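Local coordinates for ABC transporter binding protein AcbH (PDB 3OO8), which serves as the extracellular sugar receptor of a bacterial ABC transporter and binds beta-D-galactopyranose with exclusive preference, at residues Gly26-Ile30 against Asn311-Lys317; Phe151-Tyr156 against Lys171-Leu177; Phe226-Arg230 against Ile387-Ile391; Gly115-Ala121 against Gly340-Gly344. The protein carries 2 engineered substitutions. All blocks are in the same frame, centred on the assembly; numbering follows the deposited sequence.

Overall arrangement
AcbH has the two-lobed class 2 fold of ABC-transporter solute receptors. Contacts 1 and 4 lie in one lobe, their centres about 24 Å apart; contacts 2 and 3 lie in the other, about 25 Å apart. Contacts 1 and 2 are about 58 Å apart, centre to centre, across the chain's middle. Contact 2 is nested inside the loops closed by contacts 1 and 4, and contact 3 alternates with both in sequence. Contacts 1 and 2 are remote from the galactose site. Contacts 3 and 4 come closer: the side chains of Trp229 and Leu341 are about 10 Å from those of Trp142 and Arg373, respectively, which bind beta-D-galactose in another structure of this protein; none is bound here.

Contact 1: Gly26-Ile30 against Asn311-Lys317; sequences GNGPI and NAAAAKK
Ile30 and Ala314 form the apolar centre where the N-terminal residues 26-30, leading into strand 30-34 of the main sheet, run past the first turns of helix 312-322, which has Asn311 at its N-cap position. The apolar part is small. Ile30 CG2 rests on Ala314 CB at 3.6 Å, and the same methyl reaches the backbone N of Ala315 at 3.9 Å. Ile30 has CG1 between its backbone N and carbonyl carbon (chi1 68°), which sets the CG2 branch beside the backbone N and against the helix. Ala314 CB is further covered by backbone: Gly28 O lies 3.7 Å from it, and Asn27 CA packs on it at 4.2 Å.

Polar groups lie at the two ends of the contact. At the start of the helix, Asn311 reaches across with CG anti to its backbone N (chi1 -153°), and its ND2 comes within 2.9 Å of Gly28 O. The backbone N atoms of Asn311 and Ala312 are hydrogen-bonded to a glycerol, probably from the crystallisation liquor. Nearly two turns further along, Lys317 bends at chi3 and runs alongside Gly26, whose O is 4.2 Å from Lys317 CD. Its ammonium group is hydrogen-bonded to Thr56 O, tying the helix to the C-terminal end of helix 39-56.

Backbone hydrogen bonds of Ile30 with Pro59 and Thr61 join the incoming chain to strand 60-64 and the residue before it. Inside the helix, Ala315 N donates to Asn311 O at 3.1 Å.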
loop_
_atom_site.group_PDB
_atom_site.type_symbol
_atom_site.label_atom_id
_atom_site.label_comp_id
_atom_site.label_asym_id
_atom_site.label_seq_id
_atom_site.Cartn_x
_atom_site.Cartn_y
_atom_site.Cartn_z
ATOM N N GLY A 26 27.701 -20.174 -12.481
ATOM C CA GLY A 26 26.271 -20.064 -12.058
ATOM C C GLY A 26 26.089 -19.528 -10.645
ATOM O O GLY A 26 24.960 -19.416 -10.158
ATOM N N ASN A 27 27.193 -19.207 -9.976
ATOM C CA ASN A 27 27.130 -18.680 -8.598
ATOM C C ASN A 27 28.027 -17.460 -8.392
ATOM O O ASN A 27 28.347 -17.139 -7.242
ATOM C CB ASN A 27 27.548 -19.742 -7.560
ATOM C CG ASN A 27 26.651 -20.971 -7.558
ATOM O OD1 ASN A 27 26.993 -22.006 -8.135
ATOM N ND2 ASN A 27 25.512 -20.875 -6.891
ATOM N N GLY A 28 28.447 -16.816 -9.488
ATOM C CA GLY A 28 29.415 -15.702 -9.454
ATOM C C GLY A 28 28.803 -14.456 -8.851
ATOM O O GLY A 28 27.574 -14.352 -8.815
ATOM N N PRO A 29 29.631 -13.507 -8.379
ATOM C CA PRO A 29 29.084 -12.309 -7.681
ATOM C C PRO A 29 28.047 -11.548 -8.501
ATOM O O PRO A 29 28.302 -11.207 -9.662
ATOM C CB PRO A 29 30.299 -11.404 -7.470
ATOM C CG PRO A 29 31.489 -12.279 -7.635
ATOM C CD PRO A 29 31.103 -13.490 -8.462
ATOM N N ILE A 30 26.889 -11.289 -7.899
ATOM C CA ILE A 30 25.909 -10.397 -8.523
ATOM C C ILE A 30 25.990 -8.982 -7.973
ATOM O O ILE A 30 26.512 -8.772 -6.892
ATOM C CB ILE A 30 24.465 -10.947 -8.388
ATOM C CG1 ILE A 30 23.984 -10.928 -6.936
ATOM C CG2 ILE A 30 24.377 -12.352 -8.958
ATOM C CD1 ILE A 30 22.438 -10.975 -6.766
ATOM N N ASN A 311 24.426 -11.883 -15.176
ATOM C CA ASN A 311 24.430 -13.010 -14.263
ATOM C C ASN A 311 23.044 -13.408 -13.758
ATOM O O ASN A 311 22.812 -13.560 -12.550
ATOM C CB ASN A 311 25.420 -12.770 -13.116
ATOM C CG ASN A 311 25.952 -14.061 -12.547
ATOM O OD1 ASN A 311 25.571 -15.145 -12.994
ATOM N ND2 ASN A 311 26.800 -13.959 -11.535
ATOM N N ALA A 312 22.110 -13.598 -14.686
ATOM C CA ALA A 312 20.724 -13.924 -14.331
ATOM C C ALA A 312 20.558 -15.190 -13.517
ATOM O O ALA A 312 19.710 -15.249 -12.629
ATOM C CB ALA A 312 19.828 -13.975 -15.600
ATOM N N ALA A 313 21.326 -16.232 -13.839
ATOM C CA ALA A 313 21.185 -17.501 -13.130
ATOM C C ALA A 313 21.447 -17.342 -11.638
ATOM O O ALA A 313 20.685 -17.864 -10.809
ATOM C CB ALA A 313 22.126 -18.562 -13.733
ATOM N N ALA A 314 22.517 -16.617 -11.311
ATOM C CA ALA A 314 22.888 -16.411 -9.914
ATOM C C ALA A 314 21.859 -15.500 -9.260
ATOM O O ALA A 314 21.496 -15.682 -8.085
ATOM C CB ALA A 314 24.298 -15.815 -9.799
ATOM N N ALA A 315 21.368 -14.540 -10.042
ATOM C CA ALA A 315 20.367 -13.571 -9.492
ATOM C C ALA A 315 19.100 -14.330 -9.105
ATOM O O ALA A 315 18.458 -14.048 -8.091
ATOM C CB ALA A 315 20.045 -12.484 -10.529
ATOM N N LYS A 316 18.728 -15.311 -9.917
ATOM C CA LYS A 316 17.546 -16.102 -9.612
ATOM C C LYS A 316 17.704 -16.903 -8.327
ATOM O O LYS A 316 16.739 -17.094 -7.611
ATOM C CB LYS A 316 17.185 -17.013 -10.796
ATOM C CG LYS A 316 16.557 -16.264 -11.948
ATOM C CD LYS A 316 16.372 -17.190 -13.173
ATOM C CE LYS A 316 15.705 -16.458 -14.316
ATOM N NZ LYS A 316 15.615 -17.386 -15.519
ATOM N N LYS A 317 18.916 -17.361 -8.014
ATOM C CA LYS A 317 19.101 -18.113 -6.770
ATOM C C LYS A 317 18.884 -17.195 -5.586
ATOM O O LYS A 317 18.298 -17.597 -4.589
ATOM C CB LYS A 317 20.512 -18.708 -6.657
ATOM C CG LYS A 317 20.809 -19.824 -7.659
ATOM C CD LYS A 317 22.097 -20.571 -7.259
ATOM C CE LYS A 317 21.963 -21.255 -5.888
ATOM N NZ LYS A 317 23.114 -22.141 -5.489
#

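Contact 2: Phe151-Tyr156 against Lys171-Leu177; sequences FQSKGY and KMQSDGL
Tyr156 OH donates a very short hydrogen bond, 2.5 Å, to Asp175 OD2, joining the turn after helix 148-154 to the end of helix 162-174, which closes in a Schellman motif at Gly176. Phenol and carboxylate approach from opposite directions with their planes only 19° apart, and OD2 lies at the ring's edge. Lys171 meets the same edge: its CE sits 3.6 Å from Tyr156 CE1, near the ring plane. Met172 comes obliquely, making a Met-aromatic contact with SD 5.1 Å from the Tyr156 ring centroid. Its methyl CE bridges two rings, touching Tyr156 CD2 and Phe151 CE1, each at 3.7 Å.

Further out, a water takes up the polar atoms around Asp175. It donates to OD2 of that residue and to Lys154 O, and makes a weak, long bond with Lys171 NZ. The carboxylate oxygen is thus gripped by both the phenol and the water, two donors that are consistent with a carboxylate. Lys154 lays its CB over one face of the Tyr156 ring, while Tyr156 CB covers a face of Phe151, so the residues of 151-156 pack on themselves as well as on the neighbouring helix. Phe151 also meets the ring of Tyr146, and Leu168, one turn earlier in helix 162-174, touches both Phe151 and Tyr156.

Backbone turns position these groups. Tyr156 N is hydrogen-bonded to Phe151 O, bringing the chain back at Gly155, where phi is positive. Across the contact, Gly176 N donates to Gln173 O and Leu177 N to Met172 O, each at 2.8 Å.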
loop_
_atom_site.group_PDB
_atom_site.type_symbol
_atom_site.label_atom_id
_atom_site.label_comp_id
_atom_site.label_asym_id
_atom_site.label_seq_id
_atom_site.Cartn_x
_atom_site.Cartn_y
_atom_site.Cartn_z
ATOM N N PHE A 151 -13.291 2.518 23.127
ATOM C CA PHE A 151 -14.378 1.678 22.689
ATOM C C PHE A 151 -14.934 0.874 23.880
ATOM O O PHE A 151 -16.145 0.729 24.016
ATOM C CB PHE A 151 -13.881 0.732 21.572
ATOM C CG PHE A 151 -13.991 1.307 20.186
ATOM C CD1 PHE A 151 -13.487 2.557 19.884
ATOM C CD2 PHE A 151 -14.580 0.558 19.162
ATOM C CE1 PHE A 151 -13.612 3.088 18.605
ATOM C CE2 PHE A 151 -14.717 1.087 17.862
ATOM C CZ PHE A 151 -14.206 2.334 17.579
ATOM N N GLN A 152 -14.048 0.356 24.724
ATOM C CA GLN A 152 -14.458 -0.380 25.932
ATOM C C GLN A 152 -15.283 0.491 26.894
ATOM O O GLN A 152 -16.339 0.076 27.367
ATOM C CB GLN A 152 -13.221 -0.959 26.640
ATOM C CG GLN A 152 -12.647 -2.177 25.887
ATOM C CD GLN A 152 -11.179 -2.501 26.203
ATOM O OE1 GLN A 152 -10.551 -1.881 27.064
ATOM N NE2 GLN A 152 -10.629 -3.478 25.486
ATOM N N SER A 153 -14.820 1.708 27.135
ATOM C CA SER A 153 -15.465 2.617 28.090
ATOM C C SER A 153 -16.818 3.156 27.608
ATOM O O SER A 153 -17.784 3.266 28.389
ATOM C CB SER A 153 -14.514 3.778 28.379
ATOM O OG SER A 153 -15.024 4.614 29.394
ATOM N N LYS A 154 -16.883 3.512 26.323
ATOM C CA LYS A 154 -18.073 4.129 25.751
ATOM C C LYS A 154 -19.101 3.197 25.142
ATOM O O LYS A 154 -20.135 3.657 24.632
ATOM C CB LYS A 154 -17.689 5.167 24.702
ATOM C CG LYS A 154 -16.760 6.249 25.199
ATOM C CD LYS A 154 -16.892 7.476 24.296
ATOM C CE LYS A 154 -16.475 8.771 24.993
ATOM N NZ LYS A 154 -17.272 9.085 26.228
ATOM N N GLY A 155 -18.820 1.901 25.194
ATOM C CA GLY A 155 -19.681 0.884 24.611
ATOM C C GLY A 155 -19.751 0.925 23.088
ATOM O O GLY A 155 -20.823 0.735 22.523
ATOM N N TYR A 156 -18.616 1.185 22.438
ATOM C CA TYR A 156 -18.538 1.180 20.971
ATOM C C TYR A 156 -18.118 -0.204 20.505
ATOM O O TYR A 156 -17.144 -0.765 21.030
ATOM C CB TYR A 156 -17.485 2.167 20.474
ATOM C CG TYR A 156 -17.728 3.618 20.854
ATOM C CD1 TYR A 156 -19.021 4.085 21.049
ATOM C CD2 TYR A 156 -16.686 4.526 20.881
ATOM C CE1 TYR A 156 -19.259 5.406 21.371
ATOM C CE2 TYR A 156 -16.905 5.866 21.208
ATOM C CZ TYR A 156 -18.202 6.288 21.432
ATOM O OH TYR A 156 -18.471 7.609 21.738
ATOM N N LYS A 171 -23.145 8.011 16.885
ATOM C CA LYS A 171 -23.076 7.861 18.347
ATOM C C LYS A 171 -21.903 8.687 18.897
ATOM O O LYS A 171 -22.016 9.389 19.939
ATOM C CB LYS A 171 -22.928 6.387 18.708
ATOM C CG LYS A 171 -22.898 6.079 20.204
ATOM C CD LYS A 171 -22.912 4.565 20.433
ATOM C CE LYS A 171 -22.561 4.174 21.875
ATOM N NZ LYS A 171 -23.658 4.529 22.810
ATOM N N MET A 172 -20.773 8.616 18.202
ATOM C CA MET A 172 -19.598 9.388 18.582
ATOM C C MET A 172 -19.865 10.888 18.578
ATOM O O MET A 172 -19.408 11.600 19.477
ATOM C CB MET A 172 -18.410 9.084 17.669
ATOM C CG MET A 172 -17.685 7.826 18.085
ATOM S SD MET A 172 -16.517 7.317 16.815
ATOM C CE MET A 172 -15.898 5.748 17.468
ATOM N N GLN A 173 -20.573 11.368 17.561
ATOM C CA GLN A 173 -20.911 12.783 17.505
ATOM C C GLN A 173 -21.775 13.179 18.693
ATOM O O GLN A 173 -21.509 14.204 19.330
ATOM C CB GLN A 173 -21.605 13.146 16.186
ATOM C CG GLN A 173 -20.598 13.396 15.086
ATOM C CD GLN A 173 -21.182 14.010 13.819
ATOM O OE1 GLN A 173 -22.382 13.900 13.535
ATOM N NE2 GLN A 173 -20.316 14.642 13.035
ATOM N N SER A 174 -22.804 12.382 18.973
ATOM C CA SER A 174 -23.677 12.601 20.148
ATOM C C SER A 174 -22.869 12.575 21.444
ATOM O O SER A 174 -23.181 13.299 22.402
ATOM C CB SER A 174 -24.796 11.560 20.193
ATOM O OG SER A 174 -25.742 11.843 19.169
ATOM N N ASP A 175 -21.824 11.752 21.475
ATOM C CA ASP A 175 -20.930 11.696 22.624
ATOM C C ASP A 175 -19.912 12.853 22.644
ATOM O O ASP A 175 -19.080 12.924 23.548
ATOM C CB ASP A 175 -20.192 10.355 22.698
ATOM C CG ASP A 175 -21.100 9.172 23.059
ATOM O OD1 ASP A 175 -22.263 9.366 23.500
ATOM O OD2 ASP A 175 -20.637 8.015 22.891
ATOM N N GLY A 176 -19.978 13.760 21.670
ATOM C CA GLY A 176 -19.049 14.886 21.617
ATOM C C GLY A 176 -17.652 14.580 21.101
ATOM O O GLY A 176 -16.687 15.263 21.422
ATOM N N LEU A 177 -17.522 13.554 20.261
ATOM C CA LEU A 177 -16.219 13.184 19.751
ATOM C C LEU A 177 -16.233 13.401 18.246
ATOM O O LEU A 177 -17.274 13.222 17.624
ATOM C CB LEU A 177 -16.030 11.684 20.037
ATOM C CG LEU A 177 -14.674 11.079 20.362
ATOM C CD1 LEU A 177 -14.084 11.711 21.611
ATOM C CD2 LEU A 177 -14.883 9.586 20.571
HETATM O O HOH W 1 -21.337 6.182 24.726
#

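Contact 3: Phe226-Arg230 against Ile387-Ile391; sequences FDQWR and IQQFI
Phe226 O is held by the helical bond from Arg230 N at 2.9 Å and is covered by Phe390 CZ at 3.6 Å, where helix 220-232 packs against helix 377-392. The local axes cross at -38° and pass 12.0 Å apart, a wide spacing filled by an aromatic cluster of Phe226, Trp229 and Phe390. Phe390, with CG anti to its backbone N (chi1 171°), is thrust between the other two. The Phe226 edge meets the Phe390 face in an edge-to-face pair with planes at 56°, CD1 over the ring centre. Phe390 in turn brings CE2 over one face of the Trp229 indole, near its rim, 3.5 Å from CG. The aliphatic start of Arg230 adds a contact at the edge of Phe390, its CG 3.9 Å from CZ. Cutting Phe390 back to an alanine would probably open a gap between the helices and leave Phe226 and the indole without the ring that joins them.

Ile387, one turn earlier, packs CG2 3.6 Å from Trp229 CH2 and sets CG1 at the edge of Phe226, 4.2 Å from CZ. Ile399 of helix 396-413 touches both phenylalanines, and Leu197 of helix 191-201 touches Trp229.

The side chain of buried Trp229, its NE1 satisfied by Gln236 OE1, is about 10 Å from that of galactose-binding Trp142, placing the cluster near the sugar site, not in it. At the periphery, Arg230 NH1 and Asp227 OD1 form a salt bridge whose hydrogen bond is weak. No hydrogen bond links the segments, so their fit rests on ring shape and dispersion.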
loop_
_atom_site.group_PDB
_atom_site.type_symbol
_atom_site.label_atom_id
_atom_site.label_comp_id
_atom_site.label_asym_id
_atom_site.label_seq_id
_atom_site.Cartn_x
_atom_site.Cartn_y
_atom_site.Cartn_z
ATOM N N PHE A 226 -17.974 9.166 -5.000
ATOM C CA PHE A 226 -18.045 10.502 -4.423
ATOM C C PHE A 226 -19.364 10.757 -3.693
ATOM O O PHE A 226 -19.406 11.487 -2.675
ATOM C CB PHE A 226 -17.698 11.568 -5.479
ATOM C CG PHE A 226 -16.198 11.700 -5.762
ATOM C CD1 PHE A 226 -15.336 12.271 -4.831
ATOM C CD2 PHE A 226 -15.671 11.275 -6.982
ATOM C CE1 PHE A 226 -13.969 12.391 -5.095
ATOM C CE2 PHE A 226 -14.310 11.415 -7.261
ATOM C CZ PHE A 226 -13.463 11.957 -6.329
ATOM N N ASP A 227 -20.439 10.169 -4.204
ATOM C CA ASP A 227 -21.751 10.229 -3.542
ATOM C C ASP A 227 -21.669 9.577 -2.170
ATOM O O ASP A 227 -22.171 10.134 -1.193
ATOM C CB ASP A 227 -22.866 9.631 -4.405
ATOM C CG ASP A 227 -23.251 10.542 -5.567
ATOM O OD1 ASP A 227 -22.980 11.751 -5.515
ATOM O OD2 ASP A 227 -23.850 10.040 -6.541
ATOM N N GLN A 228 -20.965 8.449 -2.070
ATOM C CA GLN A 228 -20.796 7.811 -0.758
ATOM C C GLN A 228 -19.949 8.698 0.144
ATOM O O GLN A 228 -20.185 8.817 1.352
ATOM C CB GLN A 228 -20.124 6.431 -0.900
ATOM C CG GLN A 228 -20.396 5.495 0.289
ATOM C CD GLN A 228 -21.592 4.545 0.107
ATOM O OE1 GLN A 228 -22.154 4.396 -0.988
ATOM N NE2 GLN A 228 -21.943 3.843 1.186
ATOM N N TRP A 229 -18.958 9.353 -0.445
ATOM C CA TRP A 229 -18.057 10.194 0.337
ATOM C C TRP A 229 -18.811 11.417 0.874
ATOM O O TRP A 229 -18.470 11.938 1.948
ATOM C CB TRP A 229 -16.866 10.633 -0.522
ATOM C CG TRP A 229 -15.643 11.069 0.237
ATOM C CD1 TRP A 229 -15.582 11.626 1.515
ATOM C CD2 TRP A 229 -14.311 11.094 -0.265
ATOM N NE1 TRP A 229 -14.279 11.937 1.825
ATOM C CE2 TRP A 229 -13.474 11.618 0.755
ATOM C CE3 TRP A 229 -13.732 10.684 -1.481
ATOM C CZ2 TRP A 229 -12.092 11.762 0.591
ATOM C CZ3 TRP A 229 -12.344 10.832 -1.651
ATOM C CH2 TRP A 229 -11.536 11.340 -0.611
ATOM N N ARG A 230 -19.827 11.875 0.128
ATOM C CA ARG A 230 -20.637 13.007 0.626
ATOM C C ARG A 230 -21.218 12.643 1.975
ATOM O O ARG A 230 -21.284 13.492 2.875
ATOM C CB ARG A 230 -21.733 13.425 -0.375
ATOM C CG ARG A 230 -21.146 14.209 -1.539
ATOM C CD ARG A 230 -22.135 14.509 -2.658
ATOM N NE ARG A 230 -23.395 15.087 -2.203
ATOM C CZ ARG A 230 -24.593 14.580 -2.492
ATOM N NH1 ARG A 230 -24.704 13.489 -3.251
ATOM N NH2 ARG A 230 -25.684 15.179 -2.045
ATOM N N ILE A 387 -9.277 16.041 -5.410
ATOM C CA ILE A 387 -9.903 15.530 -4.201
ATOM C C ILE A 387 -9.958 16.595 -3.118
ATOM O O ILE A 387 -10.913 16.657 -2.390
ATOM C CB ILE A 387 -9.293 14.184 -3.759
ATOM C CG1 ILE A 387 -9.801 13.109 -4.726
ATOM C CG2 ILE A 387 -9.635 13.870 -2.307
ATOM C CD1 ILE A 387 -9.100 11.771 -4.619
ATOM N N GLN A 388 -8.956 17.474 -3.083
ATOM C CA GLN A 388 -8.994 18.604 -2.138
ATOM C C GLN A 388 -10.145 19.530 -2.477
ATOM O O GLN A 388 -10.849 20.031 -1.584
ATOM C CB GLN A 388 -7.677 19.370 -2.143
ATOM C CG GLN A 388 -6.598 18.692 -1.308
ATOM C CD GLN A 388 -5.250 19.330 -1.462
ATOM O OE1 GLN A 388 -4.962 19.989 -2.467
ATOM N NE2 GLN A 388 -4.399 19.132 -0.468
ATOM N N GLN A 389 -10.377 19.709 -3.772
ATOM C CA GLN A 389 -11.484 20.548 -4.228
ATOM C C GLN A 389 -12.832 19.937 -3.786
ATOM O O GLN A 389 -13.721 20.644 -3.294
ATOM C CB GLN A 389 -11.372 20.770 -5.744
ATOM C CG GLN A 389 -12.384 21.750 -6.307
ATOM C CD GLN A 389 -12.108 22.102 -7.766
ATOM O OE1 GLN A 389 -11.168 21.582 -8.382
ATOM N NE2 GLN A 389 -12.946 22.973 -8.330
ATOM N N PHE A 390 -12.962 18.613 -3.883
ATOM C CA PHE A 390 -14.156 17.928 -3.401
ATOM C C PHE A 390 -14.346 18.113 -1.883
ATOM O O PHE A 390 -15.432 18.437 -1.403
ATOM C CB PHE A 390 -14.113 16.423 -3.731
ATOM C CG PHE A 390 -15.215 15.647 -3.072
ATOM C CD1 PHE A 390 -16.513 15.658 -3.587
ATOM C CD2 PHE A 390 -14.977 14.925 -1.903
ATOM C CE1 PHE A 390 -17.547 14.937 -2.958
ATOM C CE2 PHE A 390 -16.008 14.228 -1.270
ATOM C CZ PHE A 390 -17.285 14.223 -1.787
ATOM N N ILE A 391 -13.281 17.879 -1.121
ATOM C CA ILE A 391 -13.307 18.038 0.322
ATOM C C ILE A 391 -13.760 19.443 0.689
ATOM O O ILE A 391 -14.555 19.581 1.608
ATOM C CB ILE A 391 -11.943 17.711 0.940
ATOM C CG1 ILE A 391 -11.683 16.198 0.843
ATOM C CG2 ILE A 391 -11.856 18.205 2.408
ATOM C CD1 ILE A 391 -10.241 15.792 1.047
#

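Contact 4: Gly115-Ala121 against Gly340-Gly344; sequences GTFNDAA and GLANG. With SO4 (sulfate ion), chain D.
Thr116 and Phe117 meet loop 340-344 with a methyl and an obliquely set ring. Thr116 points its CG2 methyl at Ala342 CB, 3.6 Å away, while Phe117 CE1 lies 3.9 Å from Ala342 N. Leu341 sets CD2 against Ala121 CB at 3.8 Å in the first turn of helix 119-124. Asn343 N donates a nearly straight bond (173°) to Thr116 O at 2.8 Å, and the Asn343 side chain folds back beside that carbonyl. Ala342 N is hydrogen-bonded to Glu328 of helix 325-332 and Leu341 touches strand 134-147, so the contact joins the start of helix 119-124 to both.

Asn118 is the N-cap: with CG between its own N and carbonyl carbon (chi1 72°), OD1 accepts from Ala121 N at 2.9 Å. A leucine in its place would probably leave Ala121 N without that acceptor and the first turn uncapped. The backbone N of Asn118 donates to a bridging water that in turn donates to Leu341 O at 2.6 Å.

Asp119 N donates to O3 of a sulfate, probably from the crystallisation liquor, at 2.8 Å. The neutral carboxamide caps one N-H and the sulfate accepts another; the helix start would be expected to favour the anion.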
loop_
_atom_site.group_PDB
_atom_site.type_symbol
_atom_site.label_atom_id
_atom_site.label_comp_id
_atom_site.label_asym_id
_atom_site.label_seq_id
_atom_site.Cartn_x
_atom_site.Cartn_y
_atom_site.Cartn_z
ATOM N N GLY A 115 4.684 -22.012 -3.391
ATOM C CA GLY A 115 3.946 -22.677 -2.317
ATOM C C GLY A 115 3.864 -21.861 -1.044
ATOM O O GLY A 115 3.032 -22.122 -0.171
ATOM N N THR A 116 4.723 -20.847 -0.964
ATOM C CA THR A 116 4.840 -20.021 0.243
ATOM C C THR A 116 3.889 -18.832 0.239
ATOM O O THR A 116 3.692 -18.170 1.293
ATOM C CB THR A 116 6.297 -19.557 0.355
ATOM O OG1 THR A 116 7.114 -20.737 0.465
ATOM C CG2 THR A 116 6.515 -18.621 1.569
ATOM N N PHE A 117 3.300 -18.557 -0.921
ATOM C CA PHE A 117 2.503 -17.351 -1.100
ATOM C C PHE A 117 1.057 -17.578 -1.511
ATOM O O PHE A 117 0.776 -18.505 -2.280
ATOM C CB PHE A 117 3.183 -16.428 -2.105
ATOM C CG PHE A 117 4.522 -15.986 -1.647
ATOM C CD1 PHE A 117 4.616 -14.973 -0.704
ATOM C CD2 PHE A 117 5.675 -16.644 -2.069
ATOM C CE1 PHE A 117 5.872 -14.554 -0.251
ATOM C CE2 PHE A 117 6.928 -16.258 -1.596
ATOM C CZ PHE A 117 7.026 -15.217 -0.692
ATOM N N ASN A 118 0.162 -16.709 -1.026
ATOM C CA ASN A 118 -1.261 -16.821 -1.400
ATOM C C ASN A 118 -1.593 -16.212 -2.766
ATOM O O ASN A 118 -0.733 -15.666 -3.468
ATOM C CB ASN A 118 -2.192 -16.302 -0.297
ATOM C CG ASN A 118 -2.166 -14.804 -0.151
ATOM O OD1 ASN A 118 -1.598 -14.083 -0.968
ATOM N ND2 ASN A 118 -2.829 -14.316 0.894
ATOM N N ASP A 119 -2.866 -16.289 -3.131
ATOM C CA ASP A 119 -3.264 -15.777 -4.434
ATOM C C ASP A 119 -3.045 -14.276 -4.572
ATOM O O ASP A 119 -2.601 -13.806 -5.620
ATOM C CB ASP A 119 -4.703 -16.194 -4.768
ATOM C CG ASP A 119 -4.815 -17.666 -5.215
ATOM O OD1 ASP A 119 -3.796 -18.377 -5.370
ATOM O OD2 ASP A 119 -5.962 -18.127 -5.407
ATOM N N ALA A 120 -3.319 -13.510 -3.519
ATOM C CA ALA A 120 -3.085 -12.076 -3.624
ATOM C C ALA A 120 -1.610 -11.762 -3.922
ATOM O O ALA A 120 -1.314 -10.836 -4.687
ATOM C CB ALA A 120 -3.541 -11.327 -2.329
ATOM N N ALA A 121 -0.705 -12.482 -3.244
ATOM C CA ALA A 121 0.734 -12.278 -3.403
ATOM C C ALA A 121 1.207 -12.626 -4.802
ATOM O O ALA A 121 2.062 -11.930 -5.382
ATOM C CB ALA A 121 1.497 -13.109 -2.347
ATOM N N GLY A 340 5.788 -9.430 6.575
ATOM C CA GLY A 340 6.035 -10.391 5.495
ATOM C C GLY A 340 4.762 -10.961 4.868
ATOM O O GLY A 340 3.736 -11.108 5.541
ATOM N N LEU A 341 4.867 -11.356 3.598
ATOM C CA LEU A 341 3.734 -11.968 2.886
ATOM C C LEU A 341 3.742 -13.488 2.945
ATOM O O LEU A 341 2.749 -14.122 2.561
ATOM C CB LEU A 341 3.689 -11.570 1.399
ATOM C CG LEU A 341 3.185 -10.166 1.090
ATOM C CD1 LEU A 341 4.224 -9.098 1.431
ATOM C CD2 LEU A 341 2.810 -10.099 -0.411
ATOM N N ALA A 342 4.820 -14.068 3.466
ATOM C CA ALA A 342 4.899 -15.532 3.494
ATOM C C ALA A 342 3.783 -16.158 4.340
ATOM O O ALA A 342 3.477 -15.690 5.444
ATOM C CB ALA A 342 6.268 -15.960 3.992
ATOM N N ASN A 343 3.161 -17.215 3.820
ATOM C CA ASN A 343 2.068 -17.856 4.578
ATOM C C ASN A 343 2.534 -18.344 5.961
ATOM O O ASN A 343 3.562 -19.009 6.066
ATOM C CB ASN A 343 1.515 -19.072 3.827
ATOM C CG ASN A 343 0.680 -18.699 2.632
ATOM O OD1 ASN A 343 0.102 -17.611 2.564
ATOM N ND2 ASN A 343 0.608 -19.608 1.664
ATOM N N GLY A 344 1.776 -18.009 6.996
ATOM C CA GLY A 344 2.052 -18.501 8.342
ATOM C C GLY A 344 3.238 -17.852 9.030
ATOM O O GLY A 344 3.698 -18.309 10.087
HETATM S S SO4 D . -5.699 -18.027 -1.005
HETATM O O1 SO4 D . -6.888 -18.451 -1.746
HETATM O O2 SO4 D . -5.597 -18.832 0.213
HETATM O O3 SO4 D . -4.524 -18.222 -1.857
HETATM O O4 SO4 D . -5.817 -16.619 -0.619
HETATM O O HOH W 2 0.971 -14.730 0.730
#